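Local coordinates for chemotactic transducer PctC (Pseudomonas aeruginosa, PDB 5LTV), which probably senses amino acids and related compounds for chemotaxis, its Cache ligand-binding domain binding gamma-amino-butanoic acid, at residues F91-A99 with L161-K170. Residues are numbered along the deposited sequence; the frame is centred on the assembly and turned at random. Where two conformers were deposited one is given.
Sequences FASVYLGEA and LLGVAAGDMK. With ABU (gamma-amino-butanoic acid), chain H.
Tyr95 reaches across to Asp168 on the neighbouring antiparallel strand, its OH donating to Asp168 OD2 at 2.8 Å. The hydroxyl meets that oxygen on the anti side, well out of the carboxylate plane, and ring and carboxylate are turned 55° apart. With chi1 at 40°, the Tyr95 ring swings over the partner strand, and its CE2 rests 3.5 Å from Ala166 CB. Asp168 OD2 also accepts a hydrogen bond from the amino group of gamma-amino-butanoic acid, ABU N, at 2.8 Å, while the ligand's CB lies over the Tyr95 face opposite Ala166 O. The second carboxylate oxygen, OD1, takes the Ser93 hydroxyl on its syn side and a weak bond from Ser93 N; bonds to both oxygens limit its rotation and probably favour a negative charge facing the ligand's ammonium. Paired backbone bonds join Tyr95 with Ala166 and Gly97 with Val164. At Gly167 the strands close to 4.1 Å between its CA and that of Val94, where the Phe91 ring leaves little room for a side chain.

Leu96 CD2 on Leu162 CD2, at 3.8 Å, is the last buried touch before the partly exposed end formed by Glu98, Ala99, Leu161 and Leu162. There Ala99 N still bonds Leu162 O at 3.0 Å, but Ala99 CB only grazes Leu161 CD2 at 4.0 Å; Leu162 and Gly163 form a classic beta bulge opposite Val155. In the five-stranded antiparallel sheet at the ligand, 160-170 is the middle strand, between 93-98 and 147-157; 104-107 flanks 93-98. Helix 122-130 packs on Val164, helix 75-82 on Val94 and Leu96, and the long helix 34-68 on Phe91 and Met169.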
# COMPACT_ATOMS: atom_id res chain seq x y z
N PHE A 91 -3.36 -8.23 -7.56
CA PHE A 91 -2.95 -8.20 -6.16
C PHE A 91 -2.18 -9.47 -5.86
O PHE A 91 -2.27 -10.47 -6.59
CB PHE A 91 -4.16 -8.07 -5.21
CG PHE A 91 -4.90 -6.73 -5.36
CD1 PHE A 91 -4.49 -5.60 -4.65
CD2 PHE A 91 -5.96 -6.61 -6.24
CE1 PHE A 91 -5.14 -4.36 -4.84
CE2 PHE A 91 -6.61 -5.38 -6.42
CZ PHE A 91 -6.19 -4.26 -5.72
N ALA A 92 -1.37 -9.41 -4.79
CA ALA A 92 -0.89 -10.64 -4.19
C ALA A 92 -2.07 -11.43 -3.64
O ALA A 92 -2.16 -12.64 -3.83
CB ALA A 92 0.12 -10.32 -3.09
N SER A 93 -3.00 -10.75 -2.98
CA SER A 93 -4.24 -11.39 -2.58
C SER A 93 -5.23 -10.30 -2.22
O SER A 93 -4.86 -9.15 -1.92
CB SER A 93 -4.05 -12.35 -1.41
OG SER A 93 -3.49 -11.63 -0.31
N VAL A 94 -6.51 -10.70 -2.26
CA VAL A 94 -7.64 -9.91 -1.80
C VAL A 94 -8.36 -10.73 -0.75
O VAL A 94 -8.25 -11.97 -0.71
CB VAL A 94 -8.60 -9.51 -2.96
CG1 VAL A 94 -7.90 -8.60 -3.92
CG2 VAL A 94 -9.13 -10.76 -3.69
N TYR A 95 -9.09 -10.03 0.12
CA TYR A 95 -9.64 -10.73 1.28
C TYR A 95 -10.67 -9.88 2.00
O TYR A 95 -10.69 -8.65 1.90
CB TYR A 95 -8.56 -11.18 2.26
CG TYR A 95 -7.40 -10.25 2.53
CD1 TYR A 95 -6.25 -10.29 1.73
CD2 TYR A 95 -7.39 -9.39 3.65
CE1 TYR A 95 -5.14 -9.45 2.00
CE2 TYR A 95 -6.28 -8.56 3.94
CZ TYR A 95 -5.17 -8.60 3.11
OH TYR A 95 -4.06 -7.81 3.37
N LEU A 96 -11.53 -10.58 2.74
CA LEU A 96 -12.56 -10.01 3.58
C LEU A 96 -12.41 -10.60 4.97
O LEU A 96 -12.51 -11.82 5.14
CB LEU A 96 -13.96 -10.32 3.03
CG LEU A 96 -15.14 -9.90 3.94
CD1 LEU A 96 -15.37 -8.38 3.92
CD2 LEU A 96 -16.42 -10.61 3.49
N GLY A 97 -12.16 -9.74 5.96
CA GLY A 97 -12.20 -10.15 7.34
C GLY A 97 -13.57 -9.73 7.84
O GLY A 97 -13.95 -8.56 7.72
N GLU A 98 -14.33 -10.70 8.36
CA GLU A 98 -15.71 -10.49 8.78
C GLU A 98 -15.81 -10.12 10.25
O GLU A 98 -15.10 -10.68 11.08
CB GLU A 98 -16.57 -11.73 8.48
CG GLU A 98 -16.84 -11.91 6.99
CD GLU A 98 -17.71 -13.09 6.65
OE1 GLU A 98 -17.31 -13.92 5.80
OE2 GLU A 98 -18.84 -13.18 7.18
N ALA A 99 -16.74 -9.22 10.57
CA ALA A 99 -16.86 -8.67 11.93
C ALA A 99 -17.48 -9.66 12.90
O ALA A 99 -17.08 -9.72 14.07
CB ALA A 99 -17.71 -7.39 11.89
N LEU A 161 -22.28 -3.48 9.45
CA LEU A 161 -20.90 -3.87 9.13
C LEU A 161 -20.79 -5.34 8.75
O LEU A 161 -21.20 -6.23 9.49
CB LEU A 161 -19.99 -3.56 10.31
CG LEU A 161 -18.50 -3.71 10.01
CD1 LEU A 161 -18.09 -2.69 8.96
CD2 LEU A 161 -17.75 -3.48 11.32
N LEU A 162 -20.28 -5.59 7.54
CA LEU A 162 -19.90 -6.92 7.12
C LEU A 162 -18.47 -7.24 7.59
O LEU A 162 -18.21 -8.30 8.18
CB LEU A 162 -20.03 -7.04 5.60
CG LEU A 162 -19.50 -8.37 5.05
CD1 LEU A 162 -20.29 -9.59 5.62
CD2 LEU A 162 -19.49 -8.37 3.52
N GLY A 163 -17.55 -6.34 7.34
CA GLY A 163 -16.19 -6.51 7.83
C GLY A 163 -15.30 -5.48 7.16
O GLY A 163 -15.75 -4.37 6.87
N VAL A 164 -14.06 -5.90 6.90
CA VAL A 164 -13.10 -5.07 6.17
C VAL A 164 -12.60 -5.83 4.95
O VAL A 164 -12.12 -6.96 5.07
CB VAL A 164 -11.94 -4.64 7.07
CG1 VAL A 164 -10.83 -4.01 6.24
CG2 VAL A 164 -12.47 -3.69 8.13
N ALA A 165 -12.69 -5.20 3.78
CA ALA A 165 -12.17 -5.78 2.56
C ALA A 165 -10.84 -5.11 2.24
O ALA A 165 -10.65 -3.93 2.54
CB ALA A 165 -13.16 -5.60 1.41
N ALA A 166 -9.90 -5.90 1.72
CA ALA A 166 -8.56 -5.40 1.39
C ALA A 166 -7.98 -6.12 0.18
O ALA A 166 -8.40 -7.21 -0.19
CB ALA A 166 -7.58 -5.57 2.56
N GLY A 167 -6.98 -5.47 -0.43
CA GLY A 167 -5.99 -6.17 -1.24
C GLY A 167 -4.59 -5.76 -0.85
O GLY A 167 -4.35 -4.61 -0.49
N ASP A 168 -3.66 -6.70 -0.91
CA ASP A 168 -2.30 -6.32 -0.62
C ASP A 168 -1.39 -6.60 -1.82
O ASP A 168 -1.74 -7.35 -2.74
CB ASP A 168 -1.78 -7.00 0.65
CG ASP A 168 -1.90 -8.52 0.60
OD1 ASP A 168 -1.70 -9.11 -0.49
OD2 ASP A 168 -2.21 -9.12 1.65
N MET A 169 -0.21 -5.97 -1.79
CA MET A 169 0.78 -6.11 -2.84
C MET A 169 2.19 -6.16 -2.25
O MET A 169 2.48 -5.48 -1.26
CB MET A 169 0.64 -4.97 -3.85
CG MET A 169 0.54 -3.65 -3.24
SD MET A 169 -0.79 -2.69 -4.00
CE MET A 169 -2.03 -2.72 -2.69
N LYS A 170 3.04 -6.98 -2.85
CA LYS A 170 4.44 -7.08 -2.43
C LYS A 170 5.19 -5.77 -2.65
O LYS A 170 4.99 -5.08 -3.66
CB LYS A 170 5.14 -8.21 -3.20
CG LYS A 170 4.64 -9.60 -2.83
CD LYS A 170 5.05 -10.64 -3.86
CE LYS A 170 6.50 -10.51 -4.21
NZ LYS A 170 6.85 -11.35 -5.41
N ABU H . -2.64 -11.70 2.66
CD ABU H . -2.03 -11.32 3.97
CB ABU H . -2.98 -11.52 5.12
CG ABU H . -3.13 -10.29 6.00
C ABU H . -2.39 -10.17 7.32
O ABU H . -1.13 -10.14 7.30
OXT ABU H . -3.08 -10.04 8.37